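PDB 5HHA: PvdO from Pseudomonas aeruginosa, which probably takes part in maturation of the pyoverdine chromophore in the periplasm, has a fold of the formylglycine-generating enzyme family and binds calcium. Local coordinates for residues Ala185-Ala190 / Arg250-Gly255; Asn195-Val200 / His214-Glu219. All coordinates share one frame; numbering follows the deposited sequence.

Contact 1. Residues Ala185-Ala190 / Arg250-Gly255; sequences ANTYGA and RGNDWG. With CA (calcium ion), chain C.
T187 and Y188 run alongside W254 and G255, the two segments 27° apart in direction where they touch, with the CA atoms of T187 and W254 4.3 Å from each other. No direct N-H...O bond joins them; instead the carbonyl of W254 rests against the T187-Y188 peptide, and Y188 CA offers its hydrogen to W254 O at 3.1 Å. The same W254 O accepts from a water that is itself a ligand of the calcium ion. The ion is held directly by N186 OD1 (2.4 Å), by T187 O (2.3 Å) and by G189 O, while D192 and Y194 complete the site. Asparagine suits position 186 because its amide divides the work: with CG anti to the backbone N (chi1 -178°), OD1 meets the metal and ND2 donates to F196 O and N216 OD1. Glycine suits position 189, where a CB would be jammed against the carbonyl O of Y188. On the other segment D253 OD1 accepts from G255 N at 2.8 Å, an Asx turn beside Y188, whose CB and CD1 lie against G255 O. The chemistry is that of a hard, oxygen-only calcium site, tied through a shared water to the loop that follows strand 247-251.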
ATOM      1  N   ALA A 185      -7.797 -10.342  -5.967  1.00  9.54           N
ATOM      2  CA  ALA A 185      -7.348  -9.794  -4.700  1.00  8.90           C
ATOM      3  C   ALA A 185      -7.677 -10.688  -3.549  1.00  8.85           C
ATOM      4  O   ALA A 185      -8.657 -11.402  -3.556  1.00  8.91           O
ATOM      5  CB  ALA A 185      -8.003  -8.432  -4.478  1.00  9.11           C
ATOM      6  N   ASN A 186      -6.858 -10.593  -2.511  1.00  8.83           N
ATOM      7  CA  ASN A 186      -7.047 -11.336  -1.278  1.00  8.42           C
ATOM      8  C   ASN A 186      -7.788 -10.527  -0.223  1.00  7.96           C
ATOM      9  O   ASN A 186      -7.252  -9.546   0.295  1.00  8.37           O
ATOM     10  CB  ASN A 186      -5.679 -11.786  -0.735  1.00  9.06           C
ATOM     11  CG  ASN A 186      -5.779 -12.608   0.528  1.00  8.83           C
ATOM     12  OD1 ASN A 186      -6.830 -13.122   0.870  1.00  9.39           O
ATOM     13  ND2 ASN A 186      -4.657 -12.812   1.190  1.00 10.14           N
ATOM     14  N   THR A 187      -9.039 -10.894   0.024  1.00  7.83           N
ATOM     15  CA  THR A 187      -9.880 -10.208   0.996  1.00  7.55           C
ATOM     16  C   THR A 187     -10.479 -11.252   1.912  1.00  8.46           C
ATOM     17  O   THR A 187     -10.031 -12.402   1.891  1.00  9.00           O
ATOM     18  CB  THR A 187     -10.962  -9.318   0.350  1.00  8.56           C
ATOM     19  OG1 THR A 187     -11.967 -10.122  -0.289  1.00  8.57           O
ATOM     20  CG2 THR A 187     -10.316  -8.362  -0.627  1.00  8.94           C
ATOM     21  N   TYR A 188     -11.430 -10.890   2.761  1.00  7.84           N
ATOM     22  CA  TYR A 188     -11.948 -11.796   3.785  1.00  9.29           C
ATOM     23  C   TYR A 188     -12.317 -13.164   3.238  1.00  7.70           C
ATOM     24  O   TYR A 188     -13.000 -13.297   2.242  1.00  8.65           O
ATOM     25  CB  TYR A 188     -13.203 -11.187   4.444  1.00  8.63           C
ATOM     26  CG  TYR A 188     -13.880 -12.168   5.360  1.00  8.36           C
ATOM     27  CD1 TYR A 188     -13.323 -12.484   6.587  1.00 10.60           C
ATOM     28  CD2 TYR A 188     -15.042 -12.846   4.971  1.00  9.65           C
ATOM     29  CE1 TYR A 188     -13.907 -13.439   7.407  1.00 12.12           C
ATOM     30  CE2 TYR A 188     -15.633 -13.797   5.795  1.00 12.20           C
ATOM     31  CZ  TYR A 188     -15.063 -14.074   6.992  1.00 11.33           C
ATOM     32  OH  TYR A 188     -15.673 -15.028   7.790  1.00 14.64           O
ATOM     33  N   GLY A 189     -11.871 -14.188   3.937  1.00  8.51           N
ATOM     34  CA  GLY A 189     -12.320 -15.543   3.666  1.00 10.29           C
ATOM     35  C   GLY A 189     -11.504 -16.266   2.625  1.00  9.20           C
ATOM     36  O   GLY A 189     -10.644 -15.721   1.993  1.00 10.22           O
ATOM     37  N   ALA A 190     -11.862 -17.523   2.440  1.00  9.94           N
ATOM     38  CA  ALA A 190     -11.052 -18.473   1.694  1.00 10.41           C
ATOM     39  C   ALA A 190     -11.381 -18.568   0.215  1.00 10.52           C
ATOM     40  O   ALA A 190     -10.712 -19.349  -0.498  1.00 11.97           O
ATOM     41  CB  ALA A 190     -11.205 -19.860   2.344  1.00 14.79           C
ATOM     42  N   ARG A 250      -3.788   2.949   3.168  1.00  7.53           N
ATOM     43  CA  ARG A 250      -4.479   2.669   1.916  1.00  7.96           C
ATOM     44  C   ARG A 250      -4.549   1.177   1.634  1.00  7.33           C
ATOM     45  O   ARG A 250      -3.783   0.375   2.175  1.00  7.56           O
ATOM     46  CB  ARG A 250      -3.798   3.387   0.753  1.00  7.99           C
ATOM     47  CG  ARG A 250      -4.267   4.852   0.616  1.00  8.15           C
ATOM     48  CD  ARG A 250      -5.776   4.925   0.329  1.00  8.79           C
ATOM     49  NE  ARG A 250      -6.210   6.255  -0.092  1.00  8.44           N
ATOM     50  CZ  ARG A 250      -6.648   6.556  -1.303  1.00  8.01           C
ATOM     51  NH1 ARG A 250      -6.808   5.657  -2.271  1.00  8.33           N
ATOM     52  NH2 ARG A 250      -7.023   7.794  -1.521  1.00  8.67           N
ATOM     53  N   GLY A 251      -5.439   0.817   0.723  1.00  7.67           N
ATOM     54  CA  GLY A 251      -5.660  -0.560   0.332  1.00  7.94           C
ATOM     55  C   GLY A 251      -6.693  -1.211   1.221  1.00  7.18           C
ATOM     56  O   GLY A 251      -7.615  -0.582   1.723  1.00  8.38           O
ATOM     57  N   ASN A 252      -6.566  -2.524   1.374  1.00  7.41           N
ATOM     58  CA  ASN A 252      -7.514  -3.288   2.184  1.00  7.87           C
ATOM     59  C   ASN A 252      -6.834  -4.589   2.586  1.00  7.30           C
ATOM     60  O   ASN A 252      -6.002  -5.097   1.839  1.00  8.32           O
ATOM     61  CB  ASN A 252      -8.778  -3.569   1.361  1.00  8.03           C
ATOM     62  CG  ASN A 252      -9.941  -4.012   2.207  1.00  7.49           C
ATOM     63  OD1 ASN A 252     -10.038  -3.669   3.382  1.00  8.65           O
ATOM     64  ND2 ASN A 252     -10.865  -4.718   1.590  1.00  8.37           N
ATOM     65  N   ASP A 253      -7.197  -5.143   3.735  1.00  7.48           N
ATOM     66  CA  ASP A 253      -6.522  -6.335   4.223  1.00  7.53           C
ATOM     67  C   ASP A 253      -7.331  -7.616   4.097  1.00  8.13           C
ATOM     68  O   ASP A 253      -8.537  -7.635   3.834  1.00  8.62           O
ATOM     69  CB  ASP A 253      -6.041  -6.142   5.660  1.00  9.18           C
ATOM     70  CG  ASP A 253      -7.159  -6.059   6.660  1.00  8.72           C
ATOM     71  OD1 ASP A 253      -7.639  -7.098   7.160  1.00  9.48           O
ATOM     72  OD2 ASP A 253      -7.557  -4.906   7.004  1.00 10.30           O
ATOM     73  N   TRP A 254      -6.591  -8.692   4.312  1.00  7.90           N
ATOM     74  CA  TRP A 254      -7.066 -10.061   4.287  1.00  7.96           C
ATOM     75  C   TRP A 254      -8.310 -10.322   5.110  1.00  7.55           C
ATOM     76  O   TRP A 254      -9.026 -11.289   4.828  1.00  9.01           O
ATOM     77  CB  TRP A 254      -5.946 -10.990   4.766  1.00  9.09           C
ATOM     78  CG  TRP A 254      -5.435 -10.697   6.132  1.00 10.12           C
ATOM     79  CD1 TRP A 254      -4.360  -9.918   6.460  1.00  9.24           C
ATOM     80  CD2 TRP A 254      -5.965 -11.184   7.371  1.00  9.76           C
ATOM     81  NE1 TRP A 254      -4.191  -9.881   7.798  1.00 10.68           N
ATOM     82  CE2 TRP A 254      -5.154 -10.656   8.400  1.00 11.33           C
ATOM     83  CE3 TRP A 254      -7.044 -12.009   7.714  1.00 11.10           C
ATOM     84  CZ2 TRP A 254      -5.383 -10.927   9.752  1.00 13.18           C
ATOM     85  CZ3 TRP A 254      -7.269 -12.288   9.064  1.00 12.93           C
ATOM     86  CH2 TRP A 254      -6.447 -11.738  10.067  1.00 13.64           C
ATOM     87  N   GLY A 255      -8.564  -9.555   6.152  1.00  7.77           N
ATOM     88  CA  GLY A 255      -9.708  -9.796   7.001  1.00  8.13           C
ATOM     89  C   GLY A 255     -10.953  -8.999   6.663  1.00  8.64           C
ATOM     90  O   GLY A 255     -11.968  -9.141   7.343  1.00  9.35           O
TER
HETATM   91 CA    CA C 301      -8.747 -14.337   1.585  1.00  8.33          CA
HETATM   92  O   HOH W   1      -8.296 -13.621   3.798  1.00 10.57           O

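Contact 2. Residues Asn195-Val200 / His214-Glu219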
ATOM      1  N   ASN A 195      -6.697 -17.631   3.950  1.00  8.64           N
ATOM      2  CA  ASN A 195      -7.358 -17.082   5.117  1.00 10.59           C
ATOM      3  C   ASN A 195      -6.686 -15.823   5.618  1.00 10.18           C
ATOM      4  O   ASN A 195      -7.372 -14.896   6.015  1.00 11.60           O
ATOM      5  CB  ASN A 195      -7.386 -18.075   6.274  1.00 10.82           C
ATOM      6  CG  ASN A 195      -8.093 -19.366   5.929  1.00 12.21           C
ATOM      7  OD1 ASN A 195      -7.588 -20.489   6.237  1.00 15.54           O
ATOM      8  ND2 ASN A 195      -9.251 -19.253   5.319  1.00 11.17           N
ATOM      9  N   PHE A 196      -5.362 -15.831   5.668  1.00  9.70           N
ATOM     10  CA  PHE A 196      -4.584 -14.667   6.056  1.00 10.01           C
ATOM     11  C   PHE A 196      -3.943 -14.080   4.805  1.00  9.56           C
ATOM     12  O   PHE A 196      -4.556 -14.104   3.747  1.00  9.62           O
ATOM     13  CB  PHE A 196      -3.589 -15.046   7.158  1.00 12.56           C
ATOM     14  CG  PHE A 196      -4.259 -15.694   8.328  1.00 13.81           C
ATOM     15  CD1 PHE A 196      -4.901 -14.935   9.273  1.00 13.94           C
ATOM     16  CD2 PHE A 196      -4.306 -17.073   8.432  1.00 14.23           C
ATOM     17  CE1 PHE A 196      -5.545 -15.534  10.347  1.00 19.04           C
ATOM     18  CE2 PHE A 196      -4.948 -17.690   9.509  1.00 15.51           C
ATOM     19  CZ  PHE A 196      -5.562 -16.921  10.450  1.00 16.74           C
ATOM     20  N   THR A 197      -2.744 -13.501   4.901  1.00  9.10           N
ATOM     21  CA  THR A 197      -2.122 -12.913   3.707  1.00  8.76           C
ATOM     22  C   THR A 197      -1.656 -14.000   2.737  1.00  8.57           C
ATOM     23  O   THR A 197      -1.496 -15.184   3.117  1.00  9.87           O
ATOM     24  CB  THR A 197      -0.963 -11.992   4.070  1.00  9.00           C
ATOM     25  OG1 THR A 197      -0.029 -12.746   4.852  1.00  9.04           O
ATOM     26  CG2 THR A 197      -1.437 -10.786   4.860  1.00  9.65           C
ATOM     27  N   SER A 198      -1.429 -13.598   1.502  1.00  8.34           N
ATOM     28  CA  SER A 198      -0.942 -14.435   0.432  1.00  8.49           C
ATOM     29  C   SER A 198       0.441 -13.949   0.033  1.00  9.32           C
ATOM     30  O   SER A 198       0.801 -12.796   0.224  1.00  8.71           O
ATOM     31  CB  SER A 198      -1.892 -14.318  -0.773  1.00  8.85           C
ATOM     32  OG  SER A 198      -2.255 -12.945  -1.018  1.00  9.01           O
ATOM     33  N   PRO A 199       1.257 -14.837  -0.555  1.00  9.27           N
ATOM     34  CA  PRO A 199       2.529 -14.358  -1.084  1.00  9.44           C
ATOM     35  C   PRO A 199       2.268 -13.214  -2.032  1.00  8.53           C
ATOM     36  O   PRO A 199       1.291 -13.220  -2.773  1.00  8.82           O
ATOM     37  CB  PRO A 199       3.102 -15.581  -1.826  1.00 11.19           C
ATOM     38  CG  PRO A 199       2.389 -16.746  -1.236  1.00 12.27           C
ATOM     39  CD  PRO A 199       1.032 -16.268  -0.795  1.00  9.29           C
ATOM     40  N   VAL A 200       3.151 -12.235  -2.056  1.00  9.10           N
ATOM     41  CA  VAL A 200       2.941 -11.096  -2.935  1.00  9.79           C
ATOM     42  C   VAL A 200       2.886 -11.582  -4.382  1.00 10.34           C
ATOM     43  O   VAL A 200       3.634 -12.497  -4.779  1.00 10.41           O
ATOM     44  CB  VAL A 200       4.006 -10.007  -2.723  1.00  8.70           C
ATOM     45  CG1 VAL A 200       3.962  -9.513  -1.272  1.00 10.78           C
ATOM     46  CG2 VAL A 200       5.417 -10.506  -3.109  1.00 10.80           C
ATOM     47  N   HIS A 214      -5.381  -4.072  -4.280  1.00  7.64           N
ATOM     48  CA  HIS A 214      -6.783  -4.201  -3.872  1.00  8.07           C
ATOM     49  C   HIS A 214      -7.035  -5.243  -2.822  1.00  8.07           C
ATOM     50  O   HIS A 214      -8.173  -5.608  -2.559  1.00  7.95           O
ATOM     51  CB  HIS A 214      -7.669  -4.341  -5.105  1.00  8.51           C
ATOM     52  CG  HIS A 214      -7.430  -3.223  -6.067  1.00  8.10           C
ATOM     53  ND1 HIS A 214      -8.130  -2.031  -6.106  1.00 11.11           N
ATOM     54  CD2 HIS A 214      -6.442  -3.103  -6.964  1.00  6.42           C
ATOM     55  CE1 HIS A 214      -7.575  -1.234  -7.009  1.00  6.08           C
ATOM     56  NE2 HIS A 214      -6.559  -1.882  -7.556  1.00 12.04           N
ATOM     57  N   GLY A 215      -5.975  -5.707  -2.167  1.00  7.38           N
ATOM     58  CA  GLY A 215      -6.150  -6.614  -1.046  1.00  9.23           C
ATOM     59  C   GLY A 215      -4.832  -6.913  -0.350  1.00  6.88           C
ATOM     60  O   GLY A 215      -3.829  -6.190  -0.493  1.00  7.51           O
ATOM     61  N   ASN A 216      -4.855  -8.000   0.404  1.00  7.45           N
ATOM     62  CA  ASN A 216      -3.704  -8.538   1.122  1.00  8.17           C
ATOM     63  C   ASN A 216      -3.484  -7.793   2.440  1.00  7.11           C
ATOM     64  O   ASN A 216      -3.815  -8.319   3.501  1.00  7.69           O
ATOM     65  CB  ASN A 216      -2.454  -8.676   0.233  1.00  8.57           C
ATOM     66  CG  ASN A 216      -1.681  -9.955   0.513  1.00  7.86           C
ATOM     67  OD1 ASN A 216      -2.132 -10.800   1.271  1.00  8.66           O
ATOM     68  ND2 ASN A 216      -0.519 -10.101  -0.123  1.00  8.78           N
ATOM     69  N   VAL A 217      -2.941  -6.569   2.393  1.00  7.13           N
ATOM     70  CA  VAL A 217      -2.787  -5.742   3.576  1.00  7.33           C
ATOM     71  C   VAL A 217      -3.079  -4.292   3.248  1.00  6.90           C
ATOM     72  O   VAL A 217      -2.879  -3.841   2.119  1.00  7.26           O
ATOM     73  CB  VAL A 217      -1.328  -5.815   4.153  1.00  7.77           C
ATOM     74  CG1 VAL A 217      -1.035  -7.179   4.727  1.00  8.74           C
ATOM     75  CG2 VAL A 217      -0.273  -5.473   3.127  1.00  8.35           C
ATOM     76  N   TYR A 218      -3.536  -3.563   4.258  1.00  7.47           N
ATOM     77  CA  TYR A 218      -3.433  -2.095   4.196  1.00  7.56           C
ATOM     78  C   TYR A 218      -1.966  -1.692   4.135  1.00  7.58           C
ATOM     79  O   TYR A 218      -1.079  -2.497   4.457  1.00  8.20           O
ATOM     80  CB  TYR A 218      -4.054  -1.484   5.454  1.00  7.03           C
ATOM     81  CG  TYR A 218      -5.526  -1.158   5.335  1.00  7.78           C
ATOM     82  CD1 TYR A 218      -5.926   0.085   4.865  1.00  7.92           C
ATOM     83  CD2 TYR A 218      -6.512  -2.068   5.699  1.00  8.36           C
ATOM     84  CE1 TYR A 218      -7.260   0.432   4.775  1.00  9.22           C
ATOM     85  CE2 TYR A 218      -7.864  -1.723   5.610  1.00  8.85           C
ATOM     86  CZ  TYR A 218      -8.221  -0.471   5.130  1.00  8.72           C
ATOM     87  OH  TYR A 218      -9.553  -0.048   5.048  1.00 10.14           O
ATOM     88  N   GLU A 219      -1.718  -0.444   3.774  1.00  7.29           N
ATOM     89  CA  GLU A 219      -0.373   0.076   3.619  1.00  7.34           C
ATOM     90  C   GLU A 219      -0.267   1.454   4.221  1.00  7.18           C
ATOM     91  O   GLU A 219      -1.106   2.326   3.953  1.00  7.84           O
ATOM     92  CB  GLU A 219      -0.010   0.226   2.149  1.00  8.15           C
ATOM     93  CG  GLU A 219       0.059  -1.090   1.396  1.00  8.40           C
ATOM     94  CD  GLU A 219       0.069  -0.901  -0.099  1.00  8.36           C
ATOM     95  OE1 GLU A 219       0.376   0.222  -0.566  1.00  8.45           O
ATOM     96  OE2 GLU A 219      -0.212  -1.885  -0.823  1.00  8.34           O
TER
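The side-chain amide of N216 meets the backbone of S198 through two hydrogen bonds, lying against it like a peptide group: OD1 accepts from S198 N at 2.9 Å, in the carbonyl plane on a lone pair and nearly straight (167°), while ND2 donates to S198 O at 3.0 Å, with that oxygen close to the amide plane. Asparagine suits the place because it has both a donor and an acceptor at one end, matching the N-H and C=O of one residue. N216 itself sits at the centre of a gamma turn (phi 81°, psi -76°), closed by a weak bond from V217 N to G215 O. S198 OG lies close to the same OD1, at 3.1 Å, and N216 OD1 further accepts from N186 ND2 of the calcium site. Van der Waals contact supplies the rest. T197 crosses the N216 side chain at about a right angle, its CB 3.3 Å from OD1, and its CG2 meets V217 CG1 at 3.6 Å; threonine serves both needs, as its OG1 bonds to Q124 while the methyl faces the valine. Paired bonds of this kind fix the amide's rotation and satisfy the N-H and C=O of S198, a buried residue in a segment without regular secondary structure.

Both contacts tie the long loop after helix 154-162 to the loops that adjoin neighbouring strands of one sheet, 247-251 and 218-221, and their centres lie 6 Å apart. Contact 2 is nested in sequence within the loop closed by contact 1. It is the more deeply buried and relies on a side-chain amide bonded to a backbone, whereas contact 1 is partly buried, extends to exposed Y188, and relies on calcium and water. They meet directly: N186 O lies 2.9 Å from N216 N, a probable hydrogen bond, and R250 O pairs similarly with E219 N where the strands run side by side. The metal site and the paired hydrogen bonds of contact 2 therefore adjoin through N186 and N216.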